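Local coordinates for protein proteasome chaperone 3 (Saccharomyces cerevisiae, PDB 2Z5B) that acts as a chaperone in 20S proteasome assembly, forming a heterodimer with Poc4 that binds proteasome precursors and facilitates formation of the alpha-ring, at residues B[114-119]-B[141-146]; B[40-45]-B[171-176]. All coordinates share one frame; numbering follows the deposited sequence.

Both contacts set a helix against the same face of one mixed six-stranded sheet, in which strands 38-44 and 140-145 are parallel neighbours. Their centres lie about 10 Å apart. The elements follow in the chain order strand 38-44, helix 109-124, strand 140-145, helix 162-176, so contact 1 is nested inside the loop closed by contact 2. Backbone pairs Ser-144 O with Ile-42 N and Ser-144 N with Leu-40 O, each 2.8 Å and probably hydrogen bonds, join the two strands directly. The helices thus share one hydrophobic layer with the sheet, while the opposite face of these strands meets Poc4 in the chaperone heterodimer.

Contact 1: residues B[114-119]-B[141-146]; sequences VQIAEL and LLISMS
Ile-116 and Ala-117, which meet Leu-141 of the neighbouring strand, ride on a helical turn closed by the backbone bond from Glu-118 N to Val-114 O, 2.8 Å long. Across the interface the contact is entirely apolar. The CG2 methyl of Ile-116 makes two of the three residue contacts, lying 3.7 Å from CD2 of Leu-141. The same CG2 of Ile-116 is 4.0 Å from CD1 of Ile-143, so one helix methyl meets the ends of two strand residues that point to the same face. Ile-116 crosses Leu-141 at about a right angle. With CG1 of Ile-143 beside the backbone N (chi1 -54°) and the chain extended beyond it, CD1 is carried outward from the strand to this methyl. Leu-141 CD2 also rests against the helix backbone, 3.8 Å from CA of Ala-117, a closeness consistent with the small side chain of Ala-117, whose CB is 4.3 Å from Leu-141 CD2.

The fold here is a mixed sheet with helices 109-124 and 162-176 on one face. The short segments of helix and strand run at 131° to each other, their axes 10.0 Å apart at closest approach. Ile-116 is shared within this layer, since it also touches Leu-40 and Ile-42 of the adjacent strand and Leu-170 and Ile-173 of helix 162-176. On the reverse face of the strand, Ser-144 OG is hydrogen-bonded to Thr-51 OG1 of the same chain and to the OH of Tyr-62 of Poc4, and Leu-142 packs on that same tyrosine.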
ATOM      1  N   VAL B 114      15.229   0.708   1.365  1.00 39.05           N
ATOM      2  CA  VAL B 114      16.144   0.660   0.227  1.00 38.84           C
ATOM      3  C   VAL B 114      16.363  -0.781  -0.219  1.00 38.13           C
ATOM      4  O   VAL B 114      16.452  -1.057  -1.413  1.00 38.54           O
ATOM      5  CB  VAL B 114      17.500   1.360   0.531  1.00 39.15           C
ATOM      6  CG1 VAL B 114      18.627   0.806  -0.345  1.00 40.22           C
ATOM      7  CG2 VAL B 114      17.367   2.869   0.358  1.00 39.34           C
ATOM      8  N   GLN B 115      16.440  -1.697   0.742  1.00 38.13           N
ATOM      9  CA  GLN B 115      16.691  -3.104   0.424  1.00 38.27           C
ATOM     10  C   GLN B 115      15.486  -3.667  -0.312  1.00 37.41           C
ATOM     11  O   GLN B 115      15.633  -4.364  -1.327  1.00 37.36           O
ATOM     12  CB  GLN B 115      17.031  -3.914   1.681  1.00 38.64           C
ATOM     13  CG  GLN B 115      18.480  -3.687   2.219  1.00 41.67           C
ATOM     14  CD  GLN B 115      19.568  -4.034   1.207  1.00 43.14           C
ATOM     15  OE1 GLN B 115      19.392  -4.900   0.335  1.00 45.69           O
ATOM     16  NE2 GLN B 115      20.698  -3.348   1.308  1.00 44.62           N
ATOM     17  N   ILE B 116      14.292  -3.314   0.160  1.00 36.92           N
ATOM     18  CA  ILE B 116      13.058  -3.712  -0.542  1.00 35.90           C
ATOM     19  C   ILE B 116      13.047  -3.101  -1.940  1.00 36.10           C
ATOM     20  O   ILE B 116      12.808  -3.800  -2.925  1.00 36.15           O
ATOM     21  CB  ILE B 116      11.792  -3.356   0.280  1.00 36.01           C
ATOM     22  CG1 ILE B 116      11.770  -4.188   1.559  1.00 35.51           C
ATOM     23  CG2 ILE B 116      10.505  -3.604  -0.537  1.00 33.89           C
ATOM     24  CD1 ILE B 116      10.684  -3.826   2.542  1.00 36.94           C
ATOM     25  N   ALA B 117      13.356  -1.805  -2.033  1.00 36.22           N
ATOM     26  CA  ALA B 117      13.432  -1.123  -3.324  1.00 36.43           C
ATOM     27  C   ALA B 117      14.403  -1.798  -4.290  1.00 36.94           C
ATOM     28  O   ALA B 117      14.074  -2.023  -5.450  1.00 36.53           O
ATOM     29  CB  ALA B 117      13.812   0.338  -3.132  1.00 36.59           C
ATOM     30  N   GLU B 118      15.604  -2.111  -3.809  1.00 37.99           N
ATOM     31  CA  GLU B 118      16.607  -2.760  -4.646  1.00 38.88           C
ATOM     32  C   GLU B 118      16.174  -4.159  -5.095  1.00 38.30           C
ATOM     33  O   GLU B 118      16.440  -4.565  -6.221  1.00 39.21           O
ATOM     34  CB  GLU B 118      17.974  -2.773  -3.945  1.00 39.22           C
ATOM     35  CG  GLU B 118      18.741  -1.453  -4.135  1.00 41.71           C
ATOM     36  CD  GLU B 118      19.052  -1.162  -5.600  1.00 43.46           C
ATOM     37  OE1 GLU B 118      20.010  -1.737  -6.144  1.00 47.05           O
ATOM     38  OE2 GLU B 118      18.343  -0.359  -6.227  1.00 45.28           O
ATOM     39  N   LEU B 119      15.485  -4.877  -4.216  1.00 38.29           N
ATOM     40  CA  LEU B 119      14.938  -6.191  -4.561  1.00 38.24           C
ATOM     41  C   LEU B 119      14.004  -6.057  -5.766  1.00 38.36           C
ATOM     42  O   LEU B 119      14.118  -6.789  -6.761  1.00 37.98           O
ATOM     43  CB  LEU B 119      14.210  -6.806  -3.347  1.00 37.95           C
ATOM     44  CG  LEU B 119      13.665  -8.234  -3.494  1.00 38.10           C
ATOM     45  CD1 LEU B 119      14.792  -9.257  -3.596  1.00 39.09           C
ATOM     46  CD2 LEU B 119      12.739  -8.577  -2.342  1.00 38.12           C
ATOM     47  N   LEU B 141       8.231   3.421  -4.979  1.00 39.17           N
ATOM     48  CA  LEU B 141       7.634   2.389  -4.148  1.00 37.95           C
ATOM     49  C   LEU B 141       7.033   3.005  -2.903  1.00 36.35           C
ATOM     50  O   LEU B 141       7.708   3.706  -2.142  1.00 36.74           O
ATOM     51  CB  LEU B 141       8.679   1.314  -3.795  1.00 38.07           C
ATOM     52  CG  LEU B 141       8.386   0.107  -2.897  1.00 38.96           C
ATOM     53  CD1 LEU B 141       7.184  -0.746  -3.346  1.00 37.19           C
ATOM     54  CD2 LEU B 141       9.636  -0.771  -2.805  1.00 39.12           C
ATOM     55  N   LEU B 142       5.753   2.727  -2.694  1.00 34.65           N
ATOM     56  CA  LEU B 142       5.041   3.140  -1.497  1.00 33.50           C
ATOM     57  C   LEU B 142       4.892   1.914  -0.598  1.00 32.31           C
ATOM     58  O   LEU B 142       4.369   0.877  -1.036  1.00 31.02           O
ATOM     59  CB  LEU B 142       3.680   3.721  -1.928  1.00 33.67           C
ATOM     60  CG  LEU B 142       2.888   4.801  -1.187  1.00 35.80           C
ATOM     61  CD1 LEU B 142       3.746   5.882  -0.586  1.00 35.09           C
ATOM     62  CD2 LEU B 142       1.870   5.420  -2.151  1.00 34.22           C
ATOM     63  N   ILE B 143       5.407   2.003   0.630  1.00 30.79           N
ATOM     64  CA  ILE B 143       5.399   0.864   1.559  1.00 30.22           C
ATOM     65  C   ILE B 143       4.604   1.200   2.804  1.00 29.70           C
ATOM     66  O   ILE B 143       4.950   2.120   3.543  1.00 29.75           O
ATOM     67  CB  ILE B 143       6.835   0.370   1.973  1.00 29.85           C
ATOM     68  CG1 ILE B 143       7.675   0.060   0.729  1.00 30.53           C
ATOM     69  CG2 ILE B 143       6.728  -0.875   2.881  1.00 30.24           C
ATOM     70  CD1 ILE B 143       9.189  -0.181   0.991  1.00 31.44           C
ATOM     71  N   SER B 144       3.531   0.460   3.030  1.00 29.81           N
ATOM     72  CA  SER B 144       2.790   0.569   4.276  1.00 30.09           C
ATOM     73  C   SER B 144       3.096  -0.668   5.099  1.00 31.26           C
ATOM     74  O   SER B 144       2.959  -1.791   4.609  1.00 30.33           O
ATOM     75  CB  SER B 144       1.288   0.692   4.021  1.00 30.11           C
ATOM     76  OG  SER B 144       0.975   1.890   3.329  1.00 29.23           O
ATOM     77  N   MET B 145       3.514  -0.472   6.342  1.00 32.18           N
ATOM     78  CA  MET B 145       3.930  -1.602   7.161  1.00 35.79           C
ATOM     79  C   MET B 145       3.698  -1.410   8.657  1.00 35.44           C
ATOM     80  O   MET B 145       3.448  -0.293   9.107  1.00 34.95           O
ATOM     81  CB  MET B 145       5.404  -1.954   6.873  1.00 34.85           C
ATOM     82  CG  MET B 145       6.426  -0.843   7.143  1.00 37.80           C
ATOM     83  SD  MET B 145       8.103  -1.345   6.612  1.00 40.75           S
ATOM     84  CE  MET B 145       8.029  -3.093   6.903  1.00 41.11           C
ATOM     85  N   SER B 146       3.773  -2.508   9.406  1.00 36.31           N
ATOM     86  CA  SER B 146       3.776  -2.462  10.874  1.00 37.84           C
ATOM     87  C   SER B 146       5.187  -2.156  11.371  1.00 38.79           C
ATOM     88  O   SER B 146       6.122  -2.910  11.089  1.00 38.63           O
ATOM     89  CB  SER B 146       3.318  -3.801  11.449  1.00 38.01           C
ATOM     90  OG  SER B 146       3.598  -3.900  12.844  1.00 40.62           O
TER

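Contact 2: residues B[40-45]-B[171-176]; sequences LQIRLN and KCIKDM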
ATOM      1  N   LEU B  40       3.118  -1.608  -1.683  1.00 25.60           N
ATOM      2  CA  LEU B  40       3.421  -2.805  -0.904  1.00 25.10           C
ATOM      3  C   LEU B  40       2.901  -2.700   0.519  1.00 25.51           C
ATOM      4  O   LEU B  40       3.144  -1.684   1.202  1.00 25.67           O
ATOM      5  CB  LEU B  40       4.948  -3.055  -0.874  1.00 24.91           C
ATOM      6  CG  LEU B  40       5.453  -4.244  -0.050  1.00 24.32           C
ATOM      7  CD1 LEU B  40       4.999  -5.560  -0.679  1.00 23.37           C
ATOM      8  CD2 LEU B  40       6.983  -4.193   0.030  1.00 24.88           C
ATOM      9  N   GLN B  41       2.186  -3.738   0.965  1.00 24.62           N
ATOM     10  CA  GLN B  41       1.747  -3.856   2.355  1.00 25.25           C
ATOM     11  C   GLN B  41       2.598  -4.893   3.047  1.00 26.47           C
ATOM     12  O   GLN B  41       2.827  -5.978   2.497  1.00 25.46           O
ATOM     13  CB  GLN B  41       0.296  -4.331   2.466  1.00 25.30           C
ATOM     14  CG  GLN B  41      -0.755  -3.340   2.013  1.00 25.24           C
ATOM     15  CD  GLN B  41      -2.124  -3.894   2.233  1.00 24.18           C
ATOM     16  OE1 GLN B  41      -2.675  -3.797   3.338  1.00 26.65           O
ATOM     17  NE2 GLN B  41      -2.692  -4.483   1.199  1.00 23.60           N
ATOM     18  N   ILE B  42       3.071  -4.568   4.248  1.00 26.77           N
ATOM     19  CA  ILE B  42       3.687  -5.586   5.119  1.00 27.76           C
ATOM     20  C   ILE B  42       3.046  -5.546   6.496  1.00 28.06           C
ATOM     21  O   ILE B  42       3.358  -4.676   7.314  1.00 28.79           O
ATOM     22  CB  ILE B  42       5.212  -5.435   5.261  1.00 27.03           C
ATOM     23  CG1 ILE B  42       5.869  -5.141   3.898  1.00 28.42           C
ATOM     24  CG2 ILE B  42       5.788  -6.715   5.869  1.00 28.22           C
ATOM     25  CD1 ILE B  42       7.320  -4.722   3.979  1.00 28.80           C
ATOM     26  N   ARG B  43       2.145  -6.476   6.750  1.00 28.87           N
ATOM     27  CA  ARG B  43       1.358  -6.449   7.964  1.00 29.68           C
ATOM     28  C   ARG B  43       1.796  -7.497   8.982  1.00 31.22           C
ATOM     29  O   ARG B  43       2.095  -8.631   8.625  1.00 31.89           O
ATOM     30  CB  ARG B  43      -0.115  -6.665   7.635  1.00 29.23           C
ATOM     31  CG  ARG B  43      -0.733  -5.542   6.813  1.00 27.55           C
ATOM     32  CD  ARG B  43      -2.210  -5.769   6.750  1.00 27.15           C
ATOM     33  NE  ARG B  43      -2.909  -4.811   5.893  1.00 27.05           N
ATOM     34  CZ  ARG B  43      -4.130  -4.358   6.146  1.00 27.85           C
ATOM     35  NH1 ARG B  43      -4.748  -4.724   7.274  1.00 27.10           N
ATOM     36  NH2 ARG B  43      -4.719  -3.506   5.297  1.00 24.51           N
ATOM     37  N   LEU B  44       1.771  -7.108  10.255  1.00 32.80           N
ATOM     38  CA  LEU B  44       2.100  -8.003  11.362  1.00 34.03           C
ATOM     39  C   LEU B  44       0.843  -8.193  12.174  1.00 34.87           C
ATOM     40  O   LEU B  44       0.321  -7.231  12.743  1.00 35.46           O
ATOM     41  CB  LEU B  44       3.212  -7.418  12.244  1.00 33.87           C
ATOM     42  CG  LEU B  44       3.699  -8.287  13.427  1.00 34.39           C
ATOM     43  CD1 LEU B  44       4.051  -9.685  12.972  1.00 34.87           C
ATOM     44  CD2 LEU B  44       4.884  -7.645  14.120  1.00 34.25           C
ATOM     45  N   ASN B  45       0.358  -9.433  12.209  1.00 35.73           N
ATOM     46  CA  ASN B  45      -0.954  -9.750  12.783  1.00 36.81           C
ATOM     47  C   ASN B  45      -2.061  -8.823  12.246  1.00 36.51           C
ATOM     48  O   ASN B  45      -2.935  -8.394  12.989  1.00 35.48           O
ATOM     49  CB  ASN B  45      -0.908  -9.736  14.322  1.00 37.61           C
ATOM     50  CG  ASN B  45      -0.173 -10.953  14.912  1.00 39.02           C
ATOM     51  OD1 ASN B  45       0.236 -10.937  16.075  1.00 42.88           O
ATOM     52  ND2 ASN B  45      -0.020 -12.001  14.123  1.00 37.98           N
ATOM     53  N   LYS B 171      12.868 -12.391   1.529  1.00 32.19           N
ATOM     54  CA  LYS B 171      12.460 -13.687   0.972  1.00 33.18           C
ATOM     55  C   LYS B 171      10.936 -13.790   0.764  1.00 31.70           C
ATOM     56  O   LYS B 171      10.490 -14.296  -0.245  1.00 31.35           O
ATOM     57  CB  LYS B 171      12.931 -14.827   1.876  1.00 32.73           C
ATOM     58  CG  LYS B 171      12.686 -16.200   1.282  1.00 35.49           C
ATOM     59  CD  LYS B 171      13.309 -17.311   2.144  1.00 35.86           C
ATOM     60  CE  LYS B 171      12.745 -18.673   1.727  1.00 40.19           C
ATOM     61  NZ  LYS B 171      12.977 -18.915   0.274  1.00 42.72           N
ATOM     62  N   CYS B 172      10.161 -13.313   1.723  1.00 31.92           N
ATOM     63  CA  CYS B 172       8.693 -13.350   1.626  1.00 33.03           C
ATOM     64  C   CYS B 172       8.213 -12.537   0.416  1.00 33.14           C
ATOM     65  O   CYS B 172       7.341 -12.976  -0.344  1.00 33.35           O
ATOM     66  CB  CYS B 172       8.071 -12.806   2.920  1.00 32.87           C
ATOM     67  SG  CYS B 172       8.265 -13.885   4.349  1.00 36.60           S
ATOM     68  N   ILE B 173       8.822 -11.367   0.220  1.00 33.55           N
ATOM     69  CA  ILE B 173       8.455 -10.463  -0.869  1.00 33.76           C
ATOM     70  C   ILE B 173       8.793 -11.088  -2.219  1.00 35.32           C
ATOM     71  O   ILE B 173       7.964 -11.056  -3.135  1.00 34.76           O
ATOM     72  CB  ILE B 173       9.098  -9.061  -0.690  1.00 33.69           C
ATOM     73  CG1 ILE B 173       8.497  -8.365   0.541  1.00 32.70           C
ATOM     74  CG2 ILE B 173       8.922  -8.206  -1.954  1.00 32.60           C
ATOM     75  CD1 ILE B 173       9.350  -7.254   1.139  1.00 31.98           C
ATOM     76  N   LYS B 174       9.984 -11.683  -2.318  1.00 36.40           N
ATOM     77  CA  LYS B 174      10.409 -12.448  -3.501  1.00 38.48           C
ATOM     78  C   LYS B 174       9.529 -13.683  -3.769  1.00 38.61           C
ATOM     79  O   LYS B 174       9.218 -13.982  -4.925  1.00 39.33           O
ATOM     80  CB  LYS B 174      11.890 -12.860  -3.380  1.00 38.46           C
ATOM     81  CG  LYS B 174      12.470 -13.575  -4.619  1.00 40.23           C
ATOM     82  CD  LYS B 174      13.993 -13.726  -4.528  1.00 41.43           C
ATOM     83  CE  LYS B 174      14.510 -14.769  -5.512  1.00 44.27           C
ATOM     84  NZ  LYS B 174      14.143 -16.159  -5.095  1.00 48.79           N
ATOM     85  N   ASP B 175       9.123 -14.384  -2.707  1.00 38.26           N
ATOM     86  CA  ASP B 175       8.305 -15.589  -2.834  1.00 38.21           C
ATOM     87  C   ASP B 175       6.877 -15.276  -3.282  1.00 37.82           C
ATOM     88  O   ASP B 175       6.215 -16.101  -3.913  1.00 37.86           O
ATOM     89  CB  ASP B 175       8.314 -16.401  -1.541  1.00 38.87           C
ATOM     90  CG  ASP B 175       9.607 -17.166  -1.341  1.00 39.92           C
ATOM     91  OD1 ASP B 175      10.374 -17.337  -2.320  1.00 42.71           O
ATOM     92  OD2 ASP B 175       9.855 -17.604  -0.201  1.00 40.92           O
ATOM     93  N   MET B 176       6.434 -14.062  -2.987  1.00 37.35           N
ATOM     94  CA  MET B 176       5.211 -13.519  -3.527  1.00 37.08           C
ATOM     95  C   MET B 176       5.237 -13.525  -5.065  1.00 38.21           C
ATOM     96  O   MET B 176       4.203 -13.759  -5.695  1.00 38.45           O
ATOM     97  CB  MET B 176       5.048 -12.093  -2.991  1.00 37.69           C
ATOM     98  CG  MET B 176       3.740 -11.428  -3.283  1.00 35.42           C
ATOM     99  SD  MET B 176       3.430 -10.093  -2.109  1.00 34.05           S
ATOM    100  CE  MET B 176       4.603  -8.855  -2.610  1.00 28.90           C
TER
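Leu-40 spreads its two methyls over two residues of helix 162-176. Its CD1 lies 3.8 Å from CE of Met-176, and its CD2 lies 4.0 Å from CD1 of Ile-173. The leucine CG is anti to the backbone N (chi1 178°), which carries the fork out from the strand toward the helix. Met-176 starts out extended and then bends at its last torsion (chi3 72°), so it is the terminal methyl, not the sulfur, that approaches the leucine. Ile-42 adds a looser touch, its CD1 4.3 Å from the same CD1 of Ile-173. Tyr-120 of helix 109-124 also packs on Leu-40, Ile-173 and Met-176, joining the two helices over the sheet.

Polar bonds run within the segments, away from this apolar seam. On the other face of the strand Arg-43 grips Gln-41 side-on: NE and NH2 of Arg-43 each lie 2.8 Å from OE1 of Gln-41, which sits in the guanidinium plane. The NH2 donor approaches at a C=O...N angle of 160°, whereas NE is tilted from the carbonyl plane. Ser-42 of Poc4 bonds to the same Gln-41 oxygen, and Pro-40 of Poc4 offers its carbonyl to Arg-43 NH1. On the helix, Lys-171 NZ and Asp-175 OD2 form a weak salt bridge at 3.4 Å, one turn apart.

Strand 38-44 is thus two-sided: Leu-40 and Ile-42 bury against the helix, while on the other face, with Gln-41 OE1 held in the guanidinium plane of Arg-43, the two-bond grip probably limits the rotation of both groups where they hydrogen-bond to Poc4.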